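Long-range contacts in metallophosphoesterase TT1561-like domain-containing protein (PDB 2YVT), which is of unknown function but probably acts as a metal-dependent phosphoesterase of the calcineurin superfamily: residues A[6-11]-A[247-252]; A[132-137]-A[175-180]. One frame throughout, in Å; residues are numbered along the deposited sequence.

Contact 1 (A[6-11]-A[247-252]); sequences RKVLAI and LDLTQH
Within the six-stranded mixed sheet, Val-8 of strand 7-12 pairs antiparallel with Leu-247 near the end of strand 243-248. The two residues form a hydrogen-bonded pair with two equally short bonds: Val-8 N to Leu-247 O and Leu-247 N to Val-8 O, each 2.7 Å, with both donors in the carbonyl planes. Beyond the last bridge a third bond, from Leu-249 N to Arg-6 O at 2.9 Å, keeps the outgoing loop beside the strand. On one face of the sheet, CB of Val-8 packs on CB of Leu-247, while CG2 of Val-8 meets CD1 of Leu-249 at 4.0 Å. This is the inner face of the calcineurin-type β-sandwich; Leu-9, on the reverse side, packs against helix 21-31. On that helix side lies the non-hydrogen-bonded pair Lys-7 and Asp-248. A bend at the last torsion of Lys-7 (chi4 -73°) brings NZ within 3.6 Å of Asp-248 OD2, a rather long salt bridge. The other carboxylate oxygen closes an Asx turn: Asp-248 OD1 accepts from Thr-250 N at 2.9 Å and, weakly, from Gln-251 N. Thr-250 OG1 hydrogen-bonds Met-4 O, tying this turn to the N-terminal residues.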
ATOM      1  N   ARG A   6     -16.246   7.686 -10.594  1.00 22.49           N
ATOM      2  CA  ARG A   6     -15.796   6.892  -9.459  1.00 19.71           C
ATOM      3  C   ARG A   6     -14.353   7.310  -9.233  1.00 17.61           C
ATOM      4  O   ARG A   6     -13.432   6.807  -9.884  1.00 17.39           O
ATOM      5  CB  ARG A   6     -15.902   5.401  -9.775  1.00 21.28           C
ATOM      6  CG  ARG A   6     -17.336   4.891  -9.993  1.00 23.47           C
ATOM      7  CD  ARG A   6     -18.151   4.920  -8.702  1.00 26.01           C
ATOM      8  NE  ARG A   6     -19.499   4.373  -8.866  1.00 28.34           N
ATOM      9  CZ  ARG A   6     -20.591   5.100  -9.100  1.00 29.89           C
ATOM     10  NH1 ARG A   6     -20.517   6.423  -9.215  1.00 30.43           N
ATOM     11  NH2 ARG A   6     -21.767   4.497  -9.226  1.00 31.09           N
ATOM     12  N   LYS A   7     -14.174   8.260  -8.326  1.00 15.65           N
ATOM     13  CA  LYS A   7     -12.913   8.976  -8.198  1.00 15.94           C
ATOM     14  C   LYS A   7     -12.083   8.421  -7.049  1.00 13.78           C
ATOM     15  O   LYS A   7     -12.597   8.182  -5.959  1.00 13.62           O
ATOM     16  CB  LYS A   7     -13.162  10.473  -8.010  1.00 18.89           C
ATOM     17  CG  LYS A   7     -13.803  11.160  -9.224  1.00 18.92           C
ATOM     18  CD  LYS A   7     -14.013  12.655  -8.974  1.00 20.68           C
ATOM     19  CE  LYS A   7     -14.886  13.311 -10.055  1.00 22.50           C
ATOM     20  NZ  LYS A   7     -14.197  13.476 -11.372  1.00 26.70           N
ATOM     21  N   VAL A   8     -10.792   8.229  -7.309  1.00 11.73           N
ATOM     22  CA  VAL A   8      -9.877   7.655  -6.322  1.00 10.44           C
ATOM     23  C   VAL A   8      -8.709   8.605  -6.107  1.00 10.64           C
ATOM     24  O   VAL A   8      -8.070   9.030  -7.073  1.00 10.95           O
ATOM     25  CB  VAL A   8      -9.307   6.279  -6.800  1.00 10.19           C
ATOM     26  CG1 VAL A   8      -8.392   5.670  -5.740  1.00 11.57           C
ATOM     27  CG2 VAL A   8     -10.434   5.310  -7.160  1.00 11.87           C
ATOM     28  N   LEU A   9      -8.452   8.963  -4.851  1.00 10.64           N
ATOM     29  CA  LEU A   9      -7.234   9.703  -4.495  1.00 10.57           C
ATOM     30  C   LEU A   9      -6.299   8.697  -3.841  1.00 10.18           C
ATOM     31  O   LEU A   9      -6.675   8.069  -2.855  1.00  9.61           O
ATOM     32  CB  LEU A   9      -7.545  10.850  -3.521  1.00 12.61           C
ATOM     33  CG  LEU A   9      -6.462  11.909  -3.210  1.00 14.76           C
ATOM     34  CD1 LEU A   9      -7.089  13.019  -2.362  1.00 17.04           C
ATOM     35  CD2 LEU A   9      -5.224  11.377  -2.507  1.00 18.53           C
ATOM     36  N   ALA A  10      -5.090   8.550  -4.380  1.00  8.92           N
ATOM     37  CA  ALA A  10      -4.122   7.590  -3.828  1.00  8.20           C
ATOM     38  C   ALA A  10      -2.820   8.260  -3.431  1.00  8.98           C
ATOM     39  O   ALA A  10      -2.312   9.123  -4.148  1.00  9.13           O
ATOM     40  CB  ALA A  10      -3.851   6.464  -4.830  1.00  8.81           C
ATOM     41  N   ILE A  11      -2.290   7.846  -2.281  1.00  7.32           N
ATOM     42  CA  ILE A  11      -0.941   8.221  -1.853  1.00  8.27           C
ATOM     43  C   ILE A  11      -0.148   6.966  -1.484  1.00  8.44           C
ATOM     44  O   ILE A  11      -0.721   5.887  -1.282  1.00  7.98           O
ATOM     45  CB  ILE A  11      -0.953   9.209  -0.648  1.00  8.67           C
ATOM     46  CG1 ILE A  11      -1.516   8.539   0.620  1.00  9.24           C
ATOM     47  CG2 ILE A  11      -1.707  10.486  -1.016  1.00  9.83           C
ATOM     48  CD1 ILE A  11      -1.343   9.387   1.887  1.00  9.58           C
ATOM     49  N   LEU A 247      -7.560   9.354  -9.755  1.00 13.89           N
ATOM     50  CA  LEU A 247      -8.046   8.450 -10.788  1.00 16.17           C
ATOM     51  C   LEU A 247      -9.554   8.607 -10.929  1.00 16.32           C
ATOM     52  O   LEU A 247     -10.264   8.715  -9.938  1.00 17.50           O
ATOM     53  CB  LEU A 247      -7.719   6.988 -10.437  1.00 17.63           C
ATOM     54  CG  LEU A 247      -6.296   6.474 -10.152  1.00 18.74           C
ATOM     55  CD1 LEU A 247      -5.747   6.915  -8.799  1.00 20.39           C
ATOM     56  CD2 LEU A 247      -6.291   4.958 -10.225  1.00 18.80           C
ATOM     57  N   ASP A 248     -10.032   8.639 -12.168  1.00 16.33           N
ATOM     58  CA  ASP A 248     -11.448   8.497 -12.434  1.00 16.45           C
ATOM     59  C   ASP A 248     -11.638   7.156 -13.141  1.00 16.45           C
ATOM     60  O   ASP A 248     -11.265   7.000 -14.303  1.00 16.85           O
ATOM     61  CB  ASP A 248     -11.961   9.655 -13.300  1.00 20.36           C
ATOM     62  CG  ASP A 248     -13.466   9.622 -13.484  1.00 23.77           C
ATOM     63  OD1 ASP A 248     -14.042   8.517 -13.451  1.00 24.60           O
ATOM     64  OD2 ASP A 248     -14.083  10.707 -13.647  1.00 26.28           O
ATOM     65  N   LEU A 249     -12.197   6.186 -12.425  1.00 15.64           N
ATOM     66  CA  LEU A 249     -12.343   4.829 -12.949  1.00 15.95           C
ATOM     67  C   LEU A 249     -13.435   4.719 -13.998  1.00 16.67           C
ATOM     68  O   LEU A 249     -13.457   3.760 -14.772  1.00 18.07           O
ATOM     69  CB  LEU A 249     -12.609   3.835 -11.818  1.00 17.17           C
ATOM     70  CG  LEU A 249     -11.567   3.780 -10.692  1.00 19.33           C
ATOM     71  CD1 LEU A 249     -11.917   2.657  -9.726  1.00 20.41           C
ATOM     72  CD2 LEU A 249     -10.161   3.609 -11.241  1.00 21.26           C
ATOM     73  N   THR A 250     -14.344   5.691 -14.020  1.00 15.89           N
ATOM     74  CA  THR A 250     -15.442   5.660 -14.983  1.00 17.48           C
ATOM     75  C   THR A 250     -14.949   6.010 -16.380  1.00 18.24           C
ATOM     76  O   THR A 250     -15.262   5.312 -17.351  1.00 18.37           O
ATOM     77  CB  THR A 250     -16.588   6.586 -14.556  1.00 17.62           C
ATOM     78  OG1 THR A 250     -17.065   6.162 -13.272  1.00 18.04           O
ATOM     79  CG2 THR A 250     -17.746   6.528 -15.563  1.00 18.94           C
ATOM     80  N   GLN A 251     -14.156   7.074 -16.468  1.00 19.18           N
ATOM     81  CA  GLN A 251     -13.633   7.526 -17.751  1.00 21.41           C
ATOM     82  C   GLN A 251     -12.164   7.199 -17.968  1.00 22.15           C
ATOM     83  O   GLN A 251     -11.595   7.580 -18.989  1.00 23.23           O
ATOM     84  CB  GLN A 251     -13.882   9.021 -17.929  1.00 22.46           C
ATOM     85  CG  GLN A 251     -15.343   9.349 -18.177  1.00 23.94           C
ATOM     86  CD  GLN A 251     -15.523  10.675 -18.866  1.00 23.65           C
ATOM     87  OE1 GLN A 251     -15.461  11.731 -18.230  1.00 24.97           O
ATOM     88  NE2 GLN A 251     -15.754  10.635 -20.181  1.00 21.48           N
ATOM     89  N   HIS A 252     -11.561   6.475 -17.026  1.00 22.73           N
ATOM     90  CA  HIS A 252     -10.136   6.123 -17.087  1.00 25.70           C
ATOM     91  C   HIS A 252      -9.232   7.350 -17.248  1.00 25.55           C
ATOM     92  O   HIS A 252      -8.294   7.351 -18.053  1.00 27.42           O
ATOM     93  CB  HIS A 252      -9.864   5.062 -18.161  1.00 28.28           C
ATOM     94  CG  HIS A 252     -10.124   3.664 -17.698  1.00 31.16           C
ATOM     95  ND1 HIS A 252     -11.396   3.159 -17.539  1.00 32.15           N
ATOM     96  CD2 HIS A 252      -9.278   2.666 -17.346  1.00 32.26           C
ATOM     97  CE1 HIS A 252     -11.323   1.910 -17.118  0.50 32.61           C
ATOM     98  NE2 HIS A 252     -10.049   1.588 -16.984  1.00 32.52           N
TER

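Contact 2 (A[132-137]-A[175-180])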
ATOM      1  N   GLY A 132     -20.797  -2.219  -5.381  1.00 27.55           N
ATOM      2  CA  GLY A 132     -21.383  -3.324  -6.138  1.00 27.50           C
ATOM      3  C   GLY A 132     -20.813  -3.553  -7.528  1.00 27.52           C
ATOM      4  O   GLY A 132     -21.288  -4.427  -8.260  1.00 28.48           O
ATOM      5  N   GLU A 133     -19.792  -2.778  -7.895  1.00 26.34           N
ATOM      6  CA  GLU A 133     -19.217  -2.839  -9.244  1.00 26.85           C
ATOM      7  C   GLU A 133     -17.747  -3.266  -9.274  1.00 22.38           C
ATOM      8  O   GLU A 133     -17.269  -3.778 -10.289  1.00 21.38           O
ATOM      9  CB  GLU A 133     -19.385  -1.497  -9.968  1.00 28.31           C
ATOM     10  CG  GLU A 133     -18.985  -1.533 -11.455  1.00 31.05           C
ATOM     11  CD  GLU A 133     -19.589  -0.405 -12.280  1.00 30.80           C
ATOM     12  OE1 GLU A 133     -20.509   0.283 -11.775  1.00 33.76           O
ATOM     13  OE2 GLU A 133     -19.145  -0.213 -13.440  1.00 32.68           O
ATOM     14  N   PHE A 134     -17.037  -3.053  -8.170  1.00 19.69           N
ATOM     15  CA  PHE A 134     -15.612  -3.376  -8.117  1.00 17.18           C
ATOM     16  C   PHE A 134     -15.330  -4.389  -7.030  1.00 15.60           C
ATOM     17  O   PHE A 134     -16.052  -4.449  -6.032  1.00 15.25           O
ATOM     18  CB  PHE A 134     -14.765  -2.122  -7.840  1.00 16.66           C
ATOM     19  CG  PHE A 134     -14.902  -1.038  -8.879  1.00 16.19           C
ATOM     20  CD1 PHE A 134     -14.020  -0.978  -9.962  1.00 16.60           C
ATOM     21  CD2 PHE A 134     -15.898  -0.075  -8.771  1.00 17.03           C
ATOM     22  CE1 PHE A 134     -14.138   0.023 -10.922  1.00 16.78           C
ATOM     23  CE2 PHE A 134     -16.024   0.932  -9.734  1.00 17.92           C
ATOM     24  CZ  PHE A 134     -15.145   0.975 -10.810  1.00 17.32           C
ATOM     25  N   GLU A 135     -14.284  -5.183  -7.238  1.00 14.85           N
ATOM     26  CA  GLU A 135     -13.630  -5.900  -6.152  1.00 15.62           C
ATOM     27  C   GLU A 135     -12.268  -5.250  -5.964  1.00 13.66           C
ATOM     28  O   GLU A 135     -11.508  -5.092  -6.925  1.00 14.40           O
ATOM     29  CB  GLU A 135     -13.458  -7.395  -6.459  1.00 18.97           C
ATOM     30  CG  GLU A 135     -14.767  -8.206  -6.490  1.00 23.20           C
ATOM     31  CD  GLU A 135     -15.373  -8.473  -5.111  1.00 26.03           C
ATOM     32  OE1 GLU A 135     -14.861  -7.962  -4.093  1.00 27.02           O
ATOM     33  OE2 GLU A 135     -16.384  -9.209  -5.046  1.00 28.63           O
ATOM     34  N   VAL A 136     -11.969  -4.866  -4.727  1.00 10.83           N
ATOM     35  CA  VAL A 136     -10.683  -4.254  -4.412  1.00 10.88           C
ATOM     36  C   VAL A 136      -9.855  -5.263  -3.636  1.00 11.07           C
ATOM     37  O   VAL A 136     -10.290  -5.750  -2.596  1.00 12.02           O
ATOM     38  CB  VAL A 136     -10.858  -2.940  -3.614  1.00 11.04           C
ATOM     39  CG1 VAL A 136      -9.531  -2.198  -3.492  1.00 12.05           C
ATOM     40  CG2 VAL A 136     -11.881  -2.043  -4.317  1.00 13.48           C
ATOM     41  N   ILE A 137      -8.681  -5.589  -4.168  1.00 10.90           N
ATOM     42  CA  ILE A 137      -7.799  -6.584  -3.559  1.00 11.87           C
ATOM     43  C   ILE A 137      -6.549  -5.874  -3.071  1.00 10.10           C
ATOM     44  O   ILE A 137      -5.987  -5.046  -3.789  1.00 11.44           O
ATOM     45  CB  ILE A 137      -7.405  -7.665  -4.581  1.00 14.11           C
ATOM     46  CG1 ILE A 137      -8.656  -8.398  -5.075  1.00 16.65           C
ATOM     47  CG2 ILE A 137      -6.412  -8.663  -3.985  1.00 15.38           C
ATOM     48  CD1 ILE A 137      -8.385  -9.241  -6.278  1.00 20.93           C
ATOM     49  N   ARG A 175     -15.220  -5.659 -11.771  1.00 19.44           N
ATOM     50  CA  ARG A 175     -14.031  -4.939 -12.203  1.00 17.64           C
ATOM     51  C   ARG A 175     -13.014  -4.975 -11.061  1.00 17.13           C
ATOM     52  O   ARG A 175     -13.339  -4.656  -9.920  1.00 17.49           O
ATOM     53  CB  ARG A 175     -14.378  -3.502 -12.590  1.00 16.43           C
ATOM     54  CG  ARG A 175     -15.361  -3.414 -13.750  1.00 15.25           C
ATOM     55  CD  ARG A 175     -15.929  -2.027 -13.890  1.00 16.51           C
ATOM     56  NE  ARG A 175     -14.892  -1.059 -14.235  1.00 16.97           N
ATOM     57  CZ  ARG A 175     -15.089   0.250 -14.347  1.00 17.55           C
ATOM     58  NH1 ARG A 175     -16.297   0.763 -14.147  1.00 19.55           N
ATOM     59  NH2 ARG A 175     -14.072   1.044 -14.656  1.00 16.85           N
ATOM     60  N   LEU A 176     -11.792  -5.381 -11.376  1.00 16.22           N
ATOM     61  CA  LEU A 176     -10.804  -5.665 -10.350  1.00 16.13           C
ATOM     62  C   LEU A 176      -9.813  -4.519 -10.193  1.00 15.39           C
ATOM     63  O   LEU A 176      -9.192  -4.087 -11.169  1.00 15.06           O
ATOM     64  CB  LEU A 176     -10.068  -6.962 -10.697  1.00 18.12           C
ATOM     65  CG  LEU A 176      -9.084  -7.543  -9.694  1.00 19.92           C
ATOM     66  CD1 LEU A 176      -9.817  -7.803  -8.395  1.00 20.79           C
ATOM     67  CD2 LEU A 176      -8.473  -8.823 -10.251  1.00 18.74           C
ATOM     68  N   VAL A 177      -9.672  -4.041  -8.958  1.00 13.91           N
ATOM     69  CA  VAL A 177      -8.647  -3.060  -8.610  1.00 13.90           C
ATOM     70  C   VAL A 177      -7.726  -3.716  -7.592  1.00 13.29           C
ATOM     71  O   VAL A 177      -8.188  -4.182  -6.548  1.00 13.96           O
ATOM     72  CB  VAL A 177      -9.252  -1.768  -8.017  1.00 13.29           C
ATOM     73  CG1 VAL A 177      -8.151  -0.804  -7.544  1.00 14.67           C
ATOM     74  CG2 VAL A 177     -10.167  -1.078  -9.040  1.00 15.36           C
ATOM     75  N   THR A 178      -6.434  -3.776  -7.907  1.00 11.64           N
ATOM     76  CA  THR A 178      -5.456  -4.378  -6.988  1.00 11.19           C
ATOM     77  C   THR A 178      -4.561  -3.287  -6.425  1.00 11.11           C
ATOM     78  O   THR A 178      -4.212  -2.334  -7.123  1.00 13.95           O
ATOM     79  CB  THR A 178      -4.591  -5.459  -7.669  1.00 11.72           C
ATOM     80  OG1 THR A 178      -3.929  -4.894  -8.804  1.00 11.82           O
ATOM     81  CG2 THR A 178      -5.456  -6.647  -8.129  1.00 13.01           C
ATOM     82  N   ILE A 179      -4.227  -3.412  -5.149  1.00  9.32           N
ATOM     83  CA  ILE A 179      -3.384  -2.440  -4.471  1.00  8.29           C
ATOM     84  C   ILE A 179      -2.246  -3.197  -3.817  1.00  8.32           C
ATOM     85  O   ILE A 179      -2.486  -4.076  -2.988  1.00  9.46           O
ATOM     86  CB  ILE A 179      -4.163  -1.642  -3.398  1.00  7.99           C
ATOM     87  CG1 ILE A 179      -5.453  -1.051  -3.988  1.00  8.63           C
ATOM     88  CG2 ILE A 179      -3.279  -0.531  -2.808  1.00  9.55           C
ATOM     89  CD1 ILE A 179      -6.390  -0.446  -2.964  1.00  9.66           C
ATOM     90  N   PHE A 180      -1.016  -2.863  -4.209  1.00  8.28           N
ATOM     91  CA  PHE A 180       0.181  -3.530  -3.697  1.00  8.81           C
ATOM     92  C   PHE A 180       1.152  -2.488  -3.193  1.00  8.06           C
ATOM     93  O   PHE A 180       1.271  -1.417  -3.784  1.00  9.37           O
ATOM     94  CB  PHE A 180       0.899  -4.325  -4.804  1.00 10.43           C
ATOM     95  CG  PHE A 180       0.033  -5.335  -5.499  1.00 10.81           C
ATOM     96  CD1 PHE A 180      -0.511  -6.411  -4.805  1.00 12.53           C
ATOM     97  CD2 PHE A 180      -0.226  -5.208  -6.858  1.00 12.30           C
ATOM     98  CE1 PHE A 180      -1.320  -7.348  -5.463  1.00 12.19           C
ATOM     99  CE2 PHE A 180      -1.021  -6.134  -7.525  1.00 12.61           C
ATOM    100  CZ  PHE A 180      -1.567  -7.207  -6.827  1.00 12.44           C
TER
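Val-177 O is held by Ile-137 N at 2.8 Å, a nearly straight bond, and also receives a CA-H...O contact from Val-136. The same zigzag continues between the two parallel strands: Val-177 N gives to Glu-135 O, Ile-179 N to Ile-137 O, and Glu-135 N to Arg-175 O. Arg-175 N extends it to Glu-133 O, at the classic β bulge that Glu-133 and Phe-134 form opposite Trp-130. These strands belong to the second sheet of the sandwich. On its inner face CG1 of Val-136 meets CD1 of Ile-179 at 3.6 Å, and the two side chains reach Phe-93 and Val-95 of the first sheet. Phe-134 CD1 packs on Val-177 CG2, while its CE1 and CZ meet Arg-175 obliquely: CE1 sits 3.5 Å above the centre of the guanidinium face, the ring and guanidinium planes 45° apart. A bend in the arginine chain (chi3 64°) carries that group alongside the ring. Glu-133 OE2 takes NH1 of Arg-175 at 3.1 Å, lying in the guanidinium plane although the donor stands well out of the carboxylate plane. NH2 of Arg-175 goes to Glu-214 and to Leu-249 O. A leucine in place of Arg-175 would probably leave Glu-133 and Glu-214 without their shared counter-charge and the carbonyl of Leu-249 without this donor. With two carboxylates round it and Phe-134 CE1 and CZ against one face, the guanidinium is likely to stay charged and fixed in its rotation.

Overall arrangement
Contact 2 is nested inside the long loop that contact 1 closes: the chain runs 6-11, 132-137, 175-180, then 247-252. The two belong to different sheets, contact 1 joining the first strand to the near-C-terminal strand 243-248 and contact 2 pairing strands 134-144 and 175-180. Their centres lie 12 Å apart, on the same side of the chain's centre, where one layer of the sandwich faces the other. They touch directly: Leu-249 CD1 packs on Phe-134 CE1 at 3.6 Å, and Arg-6 CG lies against Phe-134 CE2. The turn after strand 243-248 thus links the two layers, bringing the ends of the chain against its middle within one calcineurin-type fold.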